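Local coordinates for protein nicastrin (Dictyostelium purpureum, PDB 4R12) that is probably an essential subunit of the gamma-secretase complex, which cleaves membrane proteins such as Notch receptors within the lipid bilayer, at residues Leu244-Lys249 / Lys452-Ile457; Ile430-Ser435 / Asn446-Asp451. One frame throughout, in Å; residues are numbered along the deposited sequence.

Interaction 1 (Leu244-Lys249 / Lys452-Ile457); sequences LLSVIK and KNFINI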
loop_
_atom_site.group_PDB
_atom_site.type_symbol
_atom_site.label_atom_id
_atom_site.label_comp_id
_atom_site.label_asym_id
_atom_site.label_seq_id
_atom_site.Cartn_x
_atom_site.Cartn_y
_atom_site.Cartn_z
ATOM N N LEU A 244 -8.717 9.769 5.160
ATOM C CA LEU A 244 -9.752 9.042 5.904
ATOM C C LEU A 244 -9.476 9.010 7.411
ATOM O O LEU A 244 -10.403 9.158 8.217
ATOM C CB LEU A 244 -9.905 7.624 5.371
ATOM C CG LEU A 244 -11.126 6.898 5.940
ATOM C CD1 LEU A 244 -12.396 7.749 5.726
ATOM C CD2 LEU A 244 -11.278 5.528 5.269
ATOM N N LEU A 245 -8.218 8.842 7.808
ATOM C CA LEU A 245 -7.907 8.953 9.235
ATOM C C LEU A 245 -8.238 10.354 9.763
ATOM O O LEU A 245 -8.719 10.487 10.895
ATOM C CB LEU A 245 -6.429 8.607 9.529
ATOM C CG LEU A 245 -6.091 7.117 9.365
ATOM C CD1 LEU A 245 -4.566 6.907 9.337
ATOM C CD2 LEU A 245 -6.710 6.290 10.502
ATOM N N SER A 246 -8.001 11.385 8.954
ATOM C CA SER A 246 -8.263 12.760 9.387
ATOM C C SER A 246 -9.777 13.048 9.419
ATOM O O SER A 246 -10.264 13.791 10.279
ATOM C CB SER A 246 -7.536 13.761 8.484
ATOM O OG SER A 246 -6.131 13.520 8.517
ATOM N N VAL A 247 -10.511 12.439 8.497
ATOM C CA VAL A 247 -11.968 12.452 8.526
ATOM C C VAL A 247 -12.487 11.821 9.825
ATOM O O VAL A 247 -13.355 12.369 10.496
ATOM C CB VAL A 247 -12.554 11.695 7.304
ATOM C CG1 VAL A 247 -14.021 11.315 7.540
ATOM C CG2 VAL A 247 -12.420 12.544 6.030
ATOM N N ILE A 248 -11.944 10.656 10.166
ATOM C CA ILE A 248 -12.328 9.924 11.375
ATOM C C ILE A 248 -11.989 10.757 12.620
ATOM O O ILE A 248 -12.819 10.932 13.525
ATOM C CB ILE A 248 -11.637 8.543 11.413
ATOM C CG1 ILE A 248 -12.208 7.661 10.295
ATOM C CG2 ILE A 248 -11.851 7.860 12.754
ATOM C CD1 ILE A 248 -11.442 6.404 10.032
ATOM N N LYS A 249 -10.794 11.332 12.648
ATOM C CA LYS A 249 -10.443 12.194 13.770
ATOM C C LYS A 249 -11.406 13.390 13.882
ATOM O O LYS A 249 -11.796 13.792 14.988
ATOM C CB LYS A 249 -9.002 12.690 13.640
ATOM C CG LYS A 249 -8.554 13.586 14.806
ATOM C CD LYS A 249 -8.269 12.767 16.082
ATOM C CE LYS A 249 -7.732 13.673 17.209
ATOM N NZ LYS A 249 -7.629 12.940 18.500
ATOM N N LYS A 452 -7.139 20.246 12.239
ATOM C CA LYS A 452 -5.984 20.677 11.458
ATOM C C LYS A 452 -4.680 20.282 12.128
ATOM O O LYS A 452 -3.716 19.989 11.447
ATOM C CB LYS A 452 -6.022 22.186 11.224
ATOM C CG LYS A 452 -7.104 22.608 10.223
ATOM C CD LYS A 452 -7.077 24.113 9.966
ATOM C CE LYS A 452 -8.179 24.511 8.972
ATOM N NZ LYS A 452 -8.213 25.975 8.755
ATOM N N ASN A 453 -4.654 20.273 13.459
ATOM C CA ASN A 453 -3.435 19.866 14.166
ATOM C C ASN A 453 -3.077 18.429 13.785
ATOM O O ASN A 453 -1.927 18.117 13.475
ATOM C CB ASN A 453 -3.605 19.989 15.689
ATOM C CG ASN A 453 -2.309 19.681 16.452
ATOM O OD1 ASN A 453 -1.429 20.538 16.571
ATOM N ND2 ASN A 453 -2.193 18.462 16.962
ATOM N N PHE A 454 -4.076 17.557 13.794
ATOM C CA PHE A 454 -3.898 16.159 13.414
ATOM C C PHE A 454 -3.486 15.993 11.933
ATOM O O PHE A 454 -2.554 15.231 11.611
ATOM C CB PHE A 454 -5.197 15.395 13.702
ATOM C CG PHE A 454 -5.146 13.935 13.368
ATOM C CD1 PHE A 454 -4.710 13.010 14.306
ATOM C CD2 PHE A 454 -5.578 13.475 12.120
ATOM C CE1 PHE A 454 -4.682 11.659 14.003
ATOM C CE2 PHE A 454 -5.551 12.128 11.814
ATOM C CZ PHE A 454 -5.112 11.214 12.756
ATOM N N ILE A 455 -4.173 16.699 11.043
ATOM C CA ILE A 455 -3.847 16.681 9.604
ATOM C C ILE A 455 -2.376 17.066 9.383
ATOM O O ILE A 455 -1.628 16.379 8.670
ATOM C CB ILE A 455 -4.793 17.655 8.789
ATOM C CG1 ILE A 455 -6.229 17.108 8.745
ATOM C CG2 ILE A 455 -4.270 17.876 7.369
ATOM C CD1 ILE A 455 -7.300 18.146 8.296
ATOM N N ASN A 456 -1.946 18.135 10.035
ATOM C CA ASN A 456 -0.598 18.661 9.823
ATOM C C ASN A 456 0.506 17.750 10.359
ATOM O O ASN A 456 1.656 17.833 9.925
ATOM C CB ASN A 456 -0.473 20.049 10.448
ATOM C CG ASN A 456 -1.340 21.078 9.750
ATOM O OD1 ASN A 456 -1.745 20.885 8.604
ATOM N ND2 ASN A 456 -1.636 22.176 10.443
ATOM N N ILE A 457 0.164 16.889 11.300
ATOM C CA ILE A 457 1.112 15.881 11.772
ATOM C C ILE A 457 1.098 14.648 10.866
ATOM O O ILE A 457 2.161 14.159 10.432
ATOM C CB ILE A 457 0.794 15.448 13.219
ATOM C CG1 ILE A 457 1.146 16.574 14.198
ATOM C CG2 ILE A 457 1.570 14.171 13.589
ATOM C CD1 ILE A 457 0.546 16.348 15.567
#
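The side chains of F454 and K249 both leave their helices with CG anti to the backbone N (chi1 -179° in each), and these matched torsions carry the phenyl ring and the lysine's aliphatic chain into the gap between the two helices. There the first carbons of the lysine lie over one face of the ring. K249 CB sits 3.9 Å from the centroid of the F454 ring, only 14° from the ring normal, a CH-pi contact displaced toward the rim. K249 CG follows at 3.7 Å from F454 CG, above the root of the ring. The lysine chain then bends at its second torsion, and its amino end departs from the partner helix, leaving only methylenes on the ring.

Near the plane of the same ring, S246 OG comes up to the edge, 3.6 Å from F454 CE2. The hydroxyl's hydrogen bond is made within its own helix, to the carbonyl of V242, so at the ring it makes only van der Waals contact. S246 also touches the neighbouring residue: I455 CG1 lies 3.6 Å from S246 CB. L245 adds its carbonyl oxygen, 3.7 Å from F454 CE2 and oblique to the ring.

The two helical segments run nearly antiparallel, at 160°, with their axes 9.6 Å apart. They join helix 234-252, in the large lobe, to helix 452-463, which starts just after the N-cap residue D451. I512 of helix 500-512 touches both K249 and F454, while L427 and N428 border I455.

The join is therefore largely apolar in character, although a lysine and a serine take part: the lysine contributes its hydrocarbon stem, the serine spends its hydrogen bond on its own helix, and cohesion across the gap comes from dispersion and CH-pi contact.

Interaction 2 (Ile430-Ser435 / Asn446-Asp451); sequences IVYILS and NNITID
I450 CG2 rests against the backbone of Y432, 3.5 Å from its CA, and also meets V431 CG1 at 3.9 Å. On the neighbouring turn of the helix, S435 CB packs on I448 CG2. The Y432 ring is carried out alongside the returning chain by its first torsion, which sets CG anti to the backbone N (chi1 176°), and it presents its edge to the I448 carbonyl: CE1 lies 3.3 Å from I448 O, in the ring plane. Beyond the ring, Y432 OH shares a water with the backbone; this water accepts from I448 N (2.8 Å).

The arrangement is a helix followed by an extended return, in which alternate residues, I448 and I450, turn inward onto helix 427-441 before D451 N-caps the next helix. Replacing Y432 with an alanine would probably deprive the water of its phenolic partner and uncover the flank of I448.

Further out, Y365 meets the Y432 ring edge-to-face. S435 OG bonds to V431 O (2.6 Å) from above the carbonyl plane, the S435 amide arriving from the opposite face. N446 ND2 ties the start of the return to D439 and to the D255 carbonyl.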
loop_
_atom_site.group_PDB
_atom_site.type_symbol
_atom_site.label_atom_id
_atom_site.label_comp_id
_atom_site.label_asym_id
_atom_site.label_seq_id
_atom_site.Cartn_x
_atom_site.Cartn_y
_atom_site.Cartn_z
ATOM N N ILE A 430 -10.825 18.390 1.123
ATOM C CA ILE A 430 -11.294 17.026 0.948
ATOM C C ILE A 430 -11.723 16.413 2.295
ATOM O O ILE A 430 -12.781 15.766 2.377
ATOM C CB ILE A 430 -10.209 16.162 0.243
ATOM C CG1 ILE A 430 -10.020 16.672 -1.196
ATOM C CG2 ILE A 430 -10.595 14.680 0.241
ATOM C CD1 ILE A 430 -8.839 16.037 -1.961
ATOM N N VAL A 431 -10.937 16.636 3.358
ATOM C CA VAL A 431 -11.327 16.130 4.674
ATOM C C VAL A 431 -12.649 16.766 5.131
ATOM O O VAL A 431 -13.558 16.069 5.612
ATOM C CB VAL A 431 -10.242 16.382 5.739
ATOM C CG1 VAL A 431 -10.723 15.927 7.124
ATOM C CG2 VAL A 431 -8.954 15.645 5.356
ATOM N N TYR A 432 -12.765 18.074 4.965
ATOM C CA TYR A 432 -14.003 18.754 5.339
ATOM C C TYR A 432 -15.202 18.230 4.558
ATOM O O TYR A 432 -16.254 17.905 5.138
ATOM C CB TYR A 432 -13.895 20.268 5.138
ATOM C CG TYR A 432 -15.219 20.938 5.444
ATOM C CD1 TYR A 432 -15.648 21.072 6.760
ATOM C CD2 TYR A 432 -16.067 21.379 4.423
ATOM C CE1 TYR A 432 -16.869 21.664 7.070
ATOM C CE2 TYR A 432 -17.299 21.968 4.724
ATOM C CZ TYR A 432 -17.694 22.102 6.053
ATOM O OH TYR A 432 -18.902 22.672 6.386
ATOM N N ILE A 433 -15.051 18.149 3.238
ATOM C CA ILE A 433 -16.159 17.719 2.403
ATOM C C ILE A 433 -16.546 16.274 2.727
ATOM O O ILE A 433 -17.727 15.979 2.895
ATOM C CB ILE A 433 -15.813 17.880 0.903
ATOM C CG1 ILE A 433 -15.673 19.369 0.575
ATOM C CG2 ILE A 433 -16.881 17.237 0.024
ATOM C CD1 ILE A 433 -14.941 19.655 -0.731
ATOM N N LEU A 434 -15.565 15.376 2.845
ATOM C CA LEU A 434 -15.898 13.979 3.115
ATOM C C LEU A 434 -16.486 13.787 4.518
ATOM O O LEU A 434 -17.396 12.980 4.701
ATOM C CB LEU A 434 -14.674 13.071 2.926
ATOM C CG LEU A 434 -14.224 12.901 1.464
ATOM C CD1 LEU A 434 -12.913 12.112 1.391
ATOM C CD2 LEU A 434 -15.312 12.225 0.581
ATOM N N SER A 435 -15.970 14.523 5.500
ATOM C CA SER A 435 -16.498 14.440 6.866
ATOM C C SER A 435 -17.962 14.871 6.918
ATOM O O SER A 435 -18.799 14.196 7.502
ATOM C CB SER A 435 -15.685 15.312 7.822
ATOM O OG SER A 435 -14.319 14.936 7.820
ATOM N N ASN A 446 -24.472 17.904 11.594
ATOM C CA ASN A 446 -23.450 18.596 12.365
ATOM C C ASN A 446 -22.620 19.593 11.561
ATOM O O ASN A 446 -22.392 19.421 10.360
ATOM C CB ASN A 446 -22.520 17.570 13.014
ATOM C CG ASN A 446 -23.216 16.762 14.091
ATOM O OD1 ASN A 446 -23.549 17.285 15.153
ATOM N ND2 ASN A 446 -23.451 15.486 13.818
ATOM N N ASN A 447 -22.187 20.648 12.238
ATOM C CA ASN A 447 -21.170 21.533 11.700
ATOM C C ASN A 447 -19.809 20.909 11.958
ATOM O O ASN A 447 -19.413 20.769 13.108
ATOM C CB ASN A 447 -21.244 22.917 12.340
ATOM C CG ASN A 447 -22.555 23.608 12.056
ATOM O OD1 ASN A 447 -23.167 24.207 12.944
ATOM N ND2 ASN A 447 -23.007 23.514 10.809
ATOM N N ILE A 448 -19.109 20.526 10.896
ATOM C CA ILE A 448 -17.812 19.876 11.037
ATOM C C ILE A 448 -16.679 20.878 11.191
ATOM O O ILE A 448 -16.557 21.810 10.397
ATOM C CB ILE A 448 -17.474 18.997 9.819
ATOM C CG1 ILE A 448 -18.502 17.869 9.641
ATOM C CG2 ILE A 448 -16.039 18.478 9.929
ATOM C CD1 ILE A 448 -18.550 16.901 10.763
ATOM N N THR A 449 -15.853 20.691 12.213
ATOM C CA THR A 449 -14.570 21.384 12.294
ATOM C C THR A 449 -13.480 20.350 12.032
ATOM O O THR A 449 -13.384 19.365 12.769
ATOM C CB THR A 449 -14.357 22.042 13.672
ATOM O OG1 THR A 449 -15.378 23.023 13.897
ATOM C CG2 THR A 449 -12.987 22.709 13.770
ATOM N N ILE A 450 -12.686 20.520 10.977
ATOM C CA ILE A 450 -11.632 19.525 10.744
ATOM C C ILE A 450 -10.504 19.698 11.758
ATOM O O ILE A 450 -10.248 20.791 12.242
ATOM C CB ILE A 450 -11.060 19.579 9.321
ATOM C CG1 ILE A 450 -10.394 20.925 9.033
ATOM C CG2 ILE A 450 -12.169 19.321 8.305
ATOM C CD1 ILE A 450 -9.643 20.944 7.700
ATOM N N ASP A 451 -9.835 18.602 12.088
ATOM C CA ASP A 451 -8.772 18.660 13.071
ATOM C C ASP A 451 -7.462 18.960 12.346
ATOM O O ASP A 451 -6.758 18.053 11.907
ATOM C CB ASP A 451 -8.713 17.348 13.859
ATOM C CG ASP A 451 -7.765 17.412 15.046
ATOM O OD1 ASP A 451 -6.789 18.180 14.991
ATOM O OD2 ASP A 451 -7.992 16.676 16.022
HETATM O O HOH W 1 -20.009 20.678 8.218
#

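In the fold
Interaction 2 is nested within the chain loop closed by interaction 1, and their centres lie about 10 Å apart. The segment 446-451 leads straight into 452-457, so the return along helix 427-441 also delivers the helix that packs on 244-249. The two contacts touch at several points: I455 CD1 meets I450 CD1 at 3.7 Å, and V247 CA approaches S435 OG at 3.5 Å. K249 CE packs 3.2 Å from D451 OD2, whose other oxygen caps F454 N. Helix 234-252 is common to both surroundings, packing on 452-457 in interaction 1 and touching S435 through V247. A bound N-acetylglucosamine lies about 10 Å from the Y432 side chain.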